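Long-range contacts in flavin-dependent thymidylate synthase (Thermus thermophilus, PDB 6J61), which probably catalyses the reductive methylation of dUMP to dTMP with methylenetetrahydrofolate as methyl donor and NADPH and a bound flavin as reductants: residues K12-L17 and H69-I74; P73-R78 and Q190-Q195; T85-E90 and Y169-L174. One frame throughout, in Å; residues are numbered along the deposited sequence.

Interaction 1 of 3, residues K12-L17 and H69-I74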
# COMPACT_ATOMS: atom_id res chain seq x y z
N LYS A 12 -10.85 27.91 -12.73
CA LYS A 12 -11.23 26.99 -13.79
C LYS A 12 -11.26 25.49 -13.42
O LYS A 12 -11.42 24.65 -14.30
CB LYS A 12 -10.30 27.18 -14.98
CG LYS A 12 -10.04 28.63 -15.36
CD LYS A 12 -9.06 28.71 -16.54
CE LYS A 12 -8.73 30.16 -16.95
NZ LYS A 12 -8.00 30.91 -15.89
N GLY A 13 -11.12 25.16 -12.15
CA GLY A 13 -11.12 23.76 -11.77
C GLY A 13 -12.48 23.19 -11.37
O GLY A 13 -13.50 23.86 -11.47
N PHE A 14 -12.49 21.94 -10.92
CA PHE A 14 -13.74 21.31 -10.50
C PHE A 14 -13.54 19.92 -9.88
O PHE A 14 -12.44 19.37 -9.89
CB PHE A 14 -14.71 21.21 -11.69
CG PHE A 14 -14.22 20.35 -12.85
CD1 PHE A 14 -14.31 18.96 -12.79
CD2 PHE A 14 -13.69 20.94 -14.00
CE1 PHE A 14 -13.89 18.17 -13.87
CE2 PHE A 14 -13.27 20.16 -15.08
CZ PHE A 14 -13.37 18.77 -15.01
N VAL A 15 -14.61 19.38 -9.32
CA VAL A 15 -14.62 18.06 -8.72
C VAL A 15 -15.95 17.46 -9.15
O VAL A 15 -17.00 18.06 -8.93
CB VAL A 15 -14.55 18.14 -7.17
CG1 VAL A 15 -14.75 16.76 -6.57
CG2 VAL A 15 -13.20 18.69 -6.73
N ARG A 16 -15.89 16.29 -9.78
CA ARG A 16 -17.09 15.60 -10.26
C ARG A 16 -17.13 14.14 -9.80
O ARG A 16 -16.16 13.40 -9.98
CB ARG A 16 -17.14 15.68 -11.80
CG ARG A 16 -18.23 14.85 -12.49
CD ARG A 16 -18.40 15.23 -13.98
NE ARG A 16 -17.40 14.61 -14.85
CZ ARG A 16 -17.41 13.32 -15.20
NH1 ARG A 16 -18.36 12.51 -14.76
NH2 ARG A 16 -16.45 12.82 -15.98
N LEU A 17 -18.23 13.71 -9.19
CA LEU A 17 -18.33 12.32 -8.75
C LEU A 17 -18.61 11.42 -9.95
O LEU A 17 -19.69 11.46 -10.52
CB LEU A 17 -19.45 12.15 -7.72
CG LEU A 17 -19.63 10.69 -7.27
CD1 LEU A 17 -18.41 10.27 -6.48
CD2 LEU A 17 -20.88 10.53 -6.41
N HIS A 69 -13.42 12.95 -10.92
CA HIS A 69 -12.82 13.53 -12.11
C HIS A 69 -12.43 14.91 -11.58
O HIS A 69 -13.30 15.73 -11.27
CB HIS A 69 -13.88 13.64 -13.22
CG HIS A 69 -13.37 14.27 -14.49
ND1 HIS A 69 -14.18 14.46 -15.59
CD2 HIS A 69 -12.15 14.74 -14.83
CE1 HIS A 69 -13.47 15.03 -16.56
NE2 HIS A 69 -12.24 15.21 -16.12
N VAL A 70 -11.13 15.14 -11.44
CA VAL A 70 -10.66 16.40 -10.89
C VAL A 70 -9.79 17.19 -11.87
O VAL A 70 -8.93 16.64 -12.56
CB VAL A 70 -9.81 16.16 -9.61
CG1 VAL A 70 -9.51 17.50 -8.90
CG2 VAL A 70 -10.54 15.20 -8.68
N LYS A 71 -10.02 18.50 -11.91
CA LYS A 71 -9.26 19.40 -12.77
C LYS A 71 -8.63 20.39 -11.79
O LYS A 71 -9.33 21.05 -11.02
CB LYS A 71 -10.21 20.13 -13.73
CG LYS A 71 -9.53 21.05 -14.73
CD LYS A 71 -10.52 21.68 -15.68
CE LYS A 71 -9.79 22.57 -16.68
NZ LYS A 71 -10.70 23.39 -17.52
N ALA A 72 -7.31 20.48 -11.80
CA ALA A 72 -6.62 21.37 -10.88
C ALA A 72 -5.23 21.76 -11.31
O ALA A 72 -4.64 21.14 -12.19
CB ALA A 72 -6.55 20.71 -9.50
N PRO A 73 -4.68 22.81 -10.69
CA PRO A 73 -3.33 23.29 -11.02
C PRO A 73 -2.33 22.19 -10.65
O PRO A 73 -2.51 21.48 -9.66
CB PRO A 73 -3.19 24.53 -10.15
CG PRO A 73 -4.59 24.99 -9.98
CD PRO A 73 -5.34 23.72 -9.74
N ILE A 74 -1.26 22.08 -11.43
CA ILE A 74 -0.26 21.07 -11.16
C ILE A 74 0.25 21.12 -9.73
O ILE A 74 0.36 20.07 -9.08
CB ILE A 74 0.91 21.19 -12.17
CG1 ILE A 74 0.44 20.73 -13.54
CG2 ILE A 74 2.08 20.34 -11.75
CD1 ILE A 74 1.46 20.95 -14.65
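Phe14 turns the rim of its ring onto the face of His69, with Phe14 CZ 3.9 Å from His69 NE2 and the planes at 82°, a T-shaped (edge-to-face) pair. A chi1 of 63° places Phe14 CG between its own backbone N and carbonyl carbon, which swings the ring across to the neighbouring strand; there Lys71 CB sits over one face, 3.6 Å from the Phe14 ring centroid, in a CH-pi contact. Arg16, bent at chi3, donates a hydrogen bond from NH2 to His69 ND1 at 2.8 Å, tilted from both the imidazole and guanidinium planes. With Glu167 bonded to NE2, the imidazole is fixed at both nitrogens.

The face carrying Phe14, Arg16, His69 and Lys71 is close-packed; the one carrying Val15 and Val70 is looser across the strands. Val15 CG2 stays 4.4 Å from Val70 CG1, and Val15 leans instead on Tyr196 and Ile203. Packing also thins toward the partly exposed Lys12, where the extended Lys71 chain runs past the Lys12 carbonyl to a salt bridge with Glu101.

Paired backbone bonds join Phe14 with Lys71 and Arg16 with His69. This is regular antiparallel pairing within the ThyX sheet, laid against helix 191-207.

Interaction 2 of 3, residues P73-R78 and Q190-Q195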
# COMPACT_ATOMS: atom_id res chain seq x y z
N PRO A 73 -4.68 22.81 -10.69
CA PRO A 73 -3.33 23.29 -11.02
C PRO A 73 -2.33 22.19 -10.65
O PRO A 73 -2.51 21.48 -9.66
CB PRO A 73 -3.19 24.53 -10.15
CG PRO A 73 -4.59 24.99 -9.98
CD PRO A 73 -5.34 23.72 -9.74
N ILE A 74 -1.26 22.08 -11.43
CA ILE A 74 -0.26 21.07 -11.16
C ILE A 74 0.25 21.12 -9.73
O ILE A 74 0.36 20.07 -9.08
CB ILE A 74 0.91 21.19 -12.17
CG1 ILE A 74 0.44 20.73 -13.54
CG2 ILE A 74 2.08 20.34 -11.75
CD1 ILE A 74 1.46 20.95 -14.65
N PHE A 75 0.54 22.31 -9.20
CA PHE A 75 1.05 22.38 -7.84
C PHE A 75 0.05 21.85 -6.80
O PHE A 75 0.43 21.44 -5.71
CB PHE A 75 1.52 23.81 -7.47
CG PHE A 75 0.42 24.78 -7.18
CD1 PHE A 75 -0.37 25.30 -8.20
CD2 PHE A 75 0.17 25.17 -5.87
CE1 PHE A 75 -1.39 26.20 -7.93
CE2 PHE A 75 -0.85 26.08 -5.58
CZ PHE A 75 -1.63 26.59 -6.61
N VAL A 76 -1.23 21.86 -7.14
CA VAL A 76 -2.21 21.31 -6.22
C VAL A 76 -2.21 19.79 -6.43
O VAL A 76 -2.32 19.02 -5.47
CB VAL A 76 -3.61 21.89 -6.48
CG1 VAL A 76 -4.67 21.08 -5.74
CG2 VAL A 76 -3.65 23.32 -6.01
N ALA A 77 -2.06 19.38 -7.68
CA ALA A 77 -2.04 17.96 -8.03
C ALA A 77 -0.92 17.21 -7.32
O ALA A 77 -1.11 16.07 -6.89
CB ALA A 77 -1.90 17.79 -9.53
N ARG A 78 0.24 17.84 -7.19
CA ARG A 78 1.38 17.22 -6.55
C ARG A 78 1.20 16.94 -5.05
O ARG A 78 1.72 15.94 -4.54
CB ARG A 78 2.64 18.07 -6.78
CG ARG A 78 3.21 17.88 -8.17
CD ARG A 78 4.31 18.87 -8.51
NE ARG A 78 5.53 18.67 -7.74
CZ ARG A 78 6.03 19.55 -6.88
NH1 ARG A 78 5.40 20.70 -6.67
NH2 ARG A 78 7.16 19.29 -6.24
N GLN A 190 -2.35 23.90 2.16
CA GLN A 190 -2.41 25.12 1.35
C GLN A 190 -3.85 25.41 0.95
O GLN A 190 -4.60 24.49 0.60
CB GLN A 190 -1.52 25.00 0.11
CG GLN A 190 -1.19 26.34 -0.52
CD GLN A 190 -0.10 26.27 -1.60
OE1 GLN A 190 0.93 25.60 -1.44
NE2 GLN A 190 -0.31 26.99 -2.69
N TRP A 191 -4.23 26.68 1.00
CA TRP A 191 -5.58 27.12 0.66
C TRP A 191 -6.18 26.47 -0.60
O TRP A 191 -7.32 26.00 -0.57
CB TRP A 191 -5.62 28.65 0.49
CG TRP A 191 -7.02 29.19 0.30
CD1 TRP A 191 -7.91 29.53 1.29
CD2 TRP A 191 -7.70 29.42 -0.94
NE1 TRP A 191 -9.10 29.94 0.73
CE2 TRP A 191 -9.00 29.88 -0.63
CE3 TRP A 191 -7.35 29.27 -2.29
CZ2 TRP A 191 -9.95 30.19 -1.62
CZ3 TRP A 191 -8.29 29.58 -3.27
CH2 TRP A 191 -9.57 30.04 -2.92
N GLU A 192 -5.43 26.45 -1.70
CA GLU A 192 -5.95 25.88 -2.94
C GLU A 192 -6.50 24.47 -2.74
O GLU A 192 -7.65 24.19 -3.06
CB GLU A 192 -4.87 25.84 -4.03
CG GLU A 192 -4.53 27.18 -4.69
CD GLU A 192 -4.08 28.22 -3.69
OE1 GLU A 192 -3.39 27.87 -2.71
OE2 GLU A 192 -4.40 29.40 -3.89
N ILE A 193 -5.67 23.59 -2.20
CA ILE A 193 -6.11 22.23 -2.02
C ILE A 193 -7.19 22.12 -0.94
O ILE A 193 -8.05 21.23 -1.00
CB ILE A 193 -4.91 21.28 -1.74
CG1 ILE A 193 -5.38 19.83 -1.89
CG2 ILE A 193 -4.33 21.54 -0.37
CD1 ILE A 193 -4.27 18.83 -2.10
N ARG A 194 -7.20 23.04 0.02
CA ARG A 194 -8.24 22.99 1.04
C ARG A 194 -9.60 23.10 0.35
O ARG A 194 -10.52 22.35 0.66
CB ARG A 194 -8.11 24.13 2.05
CG ARG A 194 -6.86 24.08 2.89
CD ARG A 194 -7.19 24.36 4.35
NE ARG A 194 -7.80 25.66 4.55
CZ ARG A 194 -7.15 26.81 4.42
NH1 ARG A 194 -5.87 26.81 4.10
NH2 ARG A 194 -7.78 27.96 4.63
N GLN A 195 -9.70 24.03 -0.59
CA GLN A 195 -10.94 24.26 -1.32
C GLN A 195 -11.37 23.00 -2.04
O GLN A 195 -12.55 22.69 -2.09
CB GLN A 195 -10.78 25.43 -2.32
CG GLN A 195 -10.27 26.73 -1.70
CD GLN A 195 -10.79 26.96 -0.27
OE1 GLN A 195 -12.00 27.00 -0.04
NE2 GLN A 195 -9.87 27.10 0.68
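Gln190 NE2 has two acceptors: it donates to Glu192 OE1 at 3.2 Å and, weakly, to the backbone O of Glu154 of a neighbouring subunit. The same nitrogen lies at the rim of the Phe75 ring, near its plane, 3.1 Å from Phe75 CE2, with amide and ring planes 32° apart. The setting is a helix-helix contact between the first turns of helices 74-80 and 191-207, whose short axes cross at -73° and come within 9.6 Å. Pro73 and Gln190 hold the two N-cap positions.

Phe75 reaches across because its chi1 of 76° folds the ring over toward the other helix. Its CZ meets Glu192 CG at 3.5 Å, and Met158 of the neighbouring subunit packs on the ring as well. Glu192 is bent at chi2, which lets its aliphatic part touch Phe75 while the carboxylate turns to polar partners. Gln190 NE2 meets Glu192 OE1 from above the carboxylate plane, and Glu192 OE2 forms a salt bridge with Arg109, which probably favours the charged form of this buried acid.

Gln190 OE1 accepts from Arg157 of the neighbouring subunit, a residue predicted to bind dUMP, and Ile193 touches Gln79 and lies close to Arg184, also predicted dUMP ligands. The helix junction thus probably backs the nucleotide site at a subunit interface.

Val76 is directed toward the second helix and divides its two methyls between neighbours. CG2 rests 3.4 Å from Glu192 CB; on the other branch, Val76 CG1 faces Ile193 CB at 4.0 Å, while Ile193 CD1 ends 3.9 Å from the backbone O of Val76.

Interaction 3 of 3, residues T85-E90 and Y169-L174. With FAD (flavin-adenine dinucleotide), chain J.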
# COMPACT_ATOMS: atom_id res chain seq x y z
N THR A 85 -2.43 5.88 -1.16
CA THR A 85 -3.48 4.87 -1.06
C THR A 85 -4.59 5.00 -2.10
O THR A 85 -5.60 4.30 -2.02
CB THR A 85 -4.13 4.88 0.34
OG1 THR A 85 -4.64 6.19 0.62
CG2 THR A 85 -3.10 4.49 1.42
N ALA A 86 -4.40 5.87 -3.07
CA ALA A 86 -5.42 6.04 -4.09
C ALA A 86 -4.96 5.58 -5.48
O ALA A 86 -3.79 5.30 -5.72
CB ALA A 86 -5.84 7.50 -4.14
N SER A 87 -5.92 5.47 -6.40
CA SER A 87 -5.63 5.08 -7.76
C SER A 87 -5.87 6.34 -8.59
O SER A 87 -6.95 6.93 -8.54
CB SER A 87 -6.55 3.94 -8.21
OG SER A 87 -6.29 2.75 -7.47
N VAL A 88 -4.86 6.77 -9.33
CA VAL A 88 -5.01 7.98 -10.12
C VAL A 88 -4.61 7.76 -11.56
O VAL A 88 -3.80 6.87 -11.84
CB VAL A 88 -4.14 9.13 -9.52
CG1 VAL A 88 -2.89 8.57 -8.89
CG2 VAL A 88 -3.70 10.10 -10.62
N ASN A 89 -5.24 8.51 -12.46
CA ASN A 89 -4.90 8.47 -13.88
C ASN A 89 -4.98 9.90 -14.38
O ASN A 89 -6.04 10.51 -14.37
CB ASN A 89 -5.83 7.58 -14.69
CG ASN A 89 -5.22 7.24 -16.05
OD1 ASN A 89 -5.26 8.04 -16.99
ND2 ASN A 89 -4.62 6.06 -16.14
N GLU A 90 -3.84 10.42 -14.79
CA GLU A 90 -3.75 11.80 -15.24
C GLU A 90 -3.49 11.97 -16.73
O GLU A 90 -2.90 11.09 -17.37
CB GLU A 90 -2.67 12.50 -14.42
CG GLU A 90 -2.23 13.86 -14.93
CD GLU A 90 -1.36 14.61 -13.92
OE1 GLU A 90 -0.43 13.99 -13.36
OE2 GLU A 90 -1.61 15.81 -13.69
N TYR A 169 -8.39 11.20 -12.77
CA TYR A 169 -9.42 10.41 -12.11
C TYR A 169 -8.81 10.00 -10.77
O TYR A 169 -7.69 9.50 -10.73
CB TYR A 169 -9.74 9.16 -12.94
CG TYR A 169 -10.93 9.33 -13.85
CD1 TYR A 169 -11.12 10.51 -14.57
CD2 TYR A 169 -11.88 8.30 -13.99
CE1 TYR A 169 -12.21 10.67 -15.41
CE2 TYR A 169 -12.98 8.45 -14.83
CZ TYR A 169 -13.15 9.64 -15.54
OH TYR A 169 -14.23 9.81 -16.38
N TRP A 170 -9.54 10.23 -9.69
CA TRP A 170 -9.07 9.88 -8.36
C TRP A 170 -10.03 8.85 -7.77
O TRP A 170 -11.22 9.12 -7.59
CB TRP A 170 -9.01 11.16 -7.51
CG TRP A 170 -8.48 11.00 -6.11
CD1 TRP A 170 -9.21 10.91 -4.95
CD2 TRP A 170 -7.11 10.90 -5.72
NE1 TRP A 170 -8.37 10.76 -3.87
CE2 TRP A 170 -7.08 10.74 -4.31
CE3 TRP A 170 -5.89 10.92 -6.42
CZ2 TRP A 170 -5.89 10.61 -3.60
CZ3 TRP A 170 -4.70 10.78 -5.71
CH2 TRP A 170 -4.71 10.63 -4.31
N LYS A 171 -9.50 7.66 -7.51
CA LYS A 171 -10.29 6.56 -6.94
C LYS A 171 -9.77 6.25 -5.53
O LYS A 171 -8.61 5.88 -5.36
CB LYS A 171 -10.16 5.31 -7.81
CG LYS A 171 -11.17 4.23 -7.46
CD LYS A 171 -10.65 3.22 -6.44
CE LYS A 171 -9.74 2.20 -7.08
NZ LYS A 171 -9.05 1.34 -6.08
N GLN A 172 -10.64 6.37 -4.53
CA GLN A 172 -10.22 6.12 -3.16
C GLN A 172 -11.34 5.65 -2.25
O GLN A 172 -12.47 6.09 -2.37
CB GLN A 172 -9.58 7.39 -2.61
CG GLN A 172 -8.86 7.24 -1.29
CD GLN A 172 -7.98 8.42 -1.01
OE1 GLN A 172 -8.38 9.57 -1.22
NE2 GLN A 172 -6.76 8.16 -0.53
N ASP A 173 -11.00 4.76 -1.32
CA ASP A 173 -11.96 4.22 -0.37
C ASP A 173 -12.29 5.24 0.72
O ASP A 173 -11.48 6.10 1.03
CB ASP A 173 -11.43 2.92 0.24
CG ASP A 173 -10.17 3.12 1.06
OD1 ASP A 173 -10.27 3.63 2.20
OD2 ASP A 173 -9.07 2.77 0.57
N LEU A 174 -13.48 5.12 1.29
CA LEU A 174 -13.95 6.06 2.31
C LEU A 174 -12.99 6.28 3.49
O LEU A 174 -12.79 7.41 3.95
CB LEU A 174 -15.33 5.62 2.82
CG LEU A 174 -16.01 6.57 3.81
CD1 LEU A 174 -15.97 8.01 3.30
CD2 LEU A 174 -17.44 6.11 4.04
PA FAD J . 3.62 1.27 -7.97
O1A FAD J . 2.98 2.59 -7.77
O2A FAD J . 4.98 1.20 -7.12
O5B FAD J . 2.60 0.13 -7.49
C5B FAD J . 3.20 -1.16 -7.66
C4B FAD J . 2.14 -2.23 -7.40
O4B FAD J . 1.77 -2.22 -6.00
C3B FAD J . 0.85 -1.95 -8.19
O3B FAD J . 0.89 -2.52 -9.49
C2B FAD J . -0.22 -2.57 -7.28
O2B FAD J . -0.35 -3.98 -7.53
C1B FAD J . 0.31 -2.25 -5.86
N9A FAD J . -0.20 -0.94 -5.35
C8A FAD J . 0.55 0.15 -4.96
N7A FAD J . -0.23 1.12 -4.56
C5A FAD J . -1.52 0.73 -4.66
C6A FAD J . -2.79 1.34 -4.38
N6A FAD J . -2.87 2.62 -3.88
N1A FAD J . -3.92 0.62 -4.61
C2A FAD J . -3.88 -0.63 -5.09
N3A FAD J . -2.71 -1.23 -5.36
C4A FAD J . -1.53 -0.60 -5.17
N1 FAD J . -0.32 7.18 -15.73
C2 FAD J . -1.18 8.18 -15.91
O2 FAD J . -1.64 8.72 -14.91
N3 FAD J . -1.58 8.62 -17.13
C4 FAD J . -1.10 8.05 -18.30
O4 FAD J . -1.45 8.46 -19.39
C4X FAD J . -0.12 6.92 -18.17
N5 FAD J . 0.40 6.29 -19.21
C5X FAD J . 1.29 5.25 -19.06
C6 FAD J . 1.83 4.58 -20.22
C7 FAD J . 2.73 3.53 -20.08
C7M FAD J . 3.26 2.85 -21.34
C8 FAD J . 3.14 3.09 -18.77
C8M FAD J . 4.12 1.94 -18.60
C9 FAD J . 2.63 3.72 -17.63
C9A FAD J . 1.69 4.81 -17.73
N10 FAD J . 1.14 5.47 -16.58
C10 FAD J . 0.24 6.52 -16.77
C1' FAD J . 1.50 5.11 -15.19
C2' FAD J . 0.98 3.72 -14.73
O2' FAD J . -0.44 3.60 -14.90
C3' FAD J . 1.39 3.51 -13.25
O3' FAD J . 0.82 4.54 -12.42
C4' FAD J . 2.93 3.53 -13.09
O4' FAD J . 3.57 2.87 -14.20
C5' FAD J . 3.31 2.84 -11.80
O5' FAD J . 3.10 1.44 -11.98
P FAD J . 2.76 0.80 -10.55
O1P FAD J . 1.49 1.40 -10.03
O2P FAD J . 2.60 -0.79 -10.74
O3P FAD J . 4.03 1.09 -9.55
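Ala86 lays its methyl over the indole of Trp170: CB stands over one face of the six-membered ring, 21° off the normal, in a CH-pi contact whose exact closeness in the model is doubtful. With CG trans to the backbone N (chi1 -178°), the indole spreads across the neighbouring strand. Val88 CB also comes within 4.0 Å of Trp170 CE3.

The indole nitrogen starts a chain of hydrogen bonds. Trp170 NE1 donates to Gln172 OE1 at 2.9 Å, from above the carbonyl plane, and Gln172 NE2 donates in its own amide plane to Thr85 OG1 at 3.1 Å. Thr85 OG1 in turn bonds a phosphate oxygen of a second FAD, which makes Gln172 a second-shell residue for that cofactor.

Ser87 and Lys171, and Asn89 and Tyr169, are the hydrogen-bonded pairs, their side chains on the face away from Trp170. The backbone bond from Ser87 N to Lys171 O, at 2.9 Å, is nearly straight. Val88 CA makes a C-H...O contact with Tyr169 O at 3.1 Å. Tyr169 swings away and bonds Ser34 of a neighbouring subunit through its hydroxyl.

Where the pairing with Tyr169 stops, the backbone of Glu90 takes up the flavin instead. Glu90 N donates to FAD O2 at 2.8 Å with a 174° angle, and FAD N3 donates back to Glu90 O, so two bonds set the pyrimidine edge of the flavin. The Glu90 carboxylate holds Thr166 and, by a salt bridge, Arg82 of another subunit. Strand 87-90, outermost in this chain's sheet and part of the predicted ThyX motif, thus carries the flavin end of an FAD site built by three subunits, as in the ThyX family.

How the interactions relate
From the N terminus, the chain runs out along 13-21, passes through two helices and returns on 65-73, where interaction 1 closes the first loop. Interaction 2 begins where that one ends, sharing Pro73 and Ile74, and spans the longer excursion to helix 191-207. Interaction 3 falls wholly within that excursion, joining 87-90 to 165-173; none of the three loops cross. Interactions 1 and 3 belong to one antiparallel sheet and meet at Tyr169, which packs on His69 and Arg16, and both reach the second subunit. Interaction 2 ties helix 74-80, which follows strand 65-73 directly, to helix 191-207 and, like interaction 3, touches the third subunit.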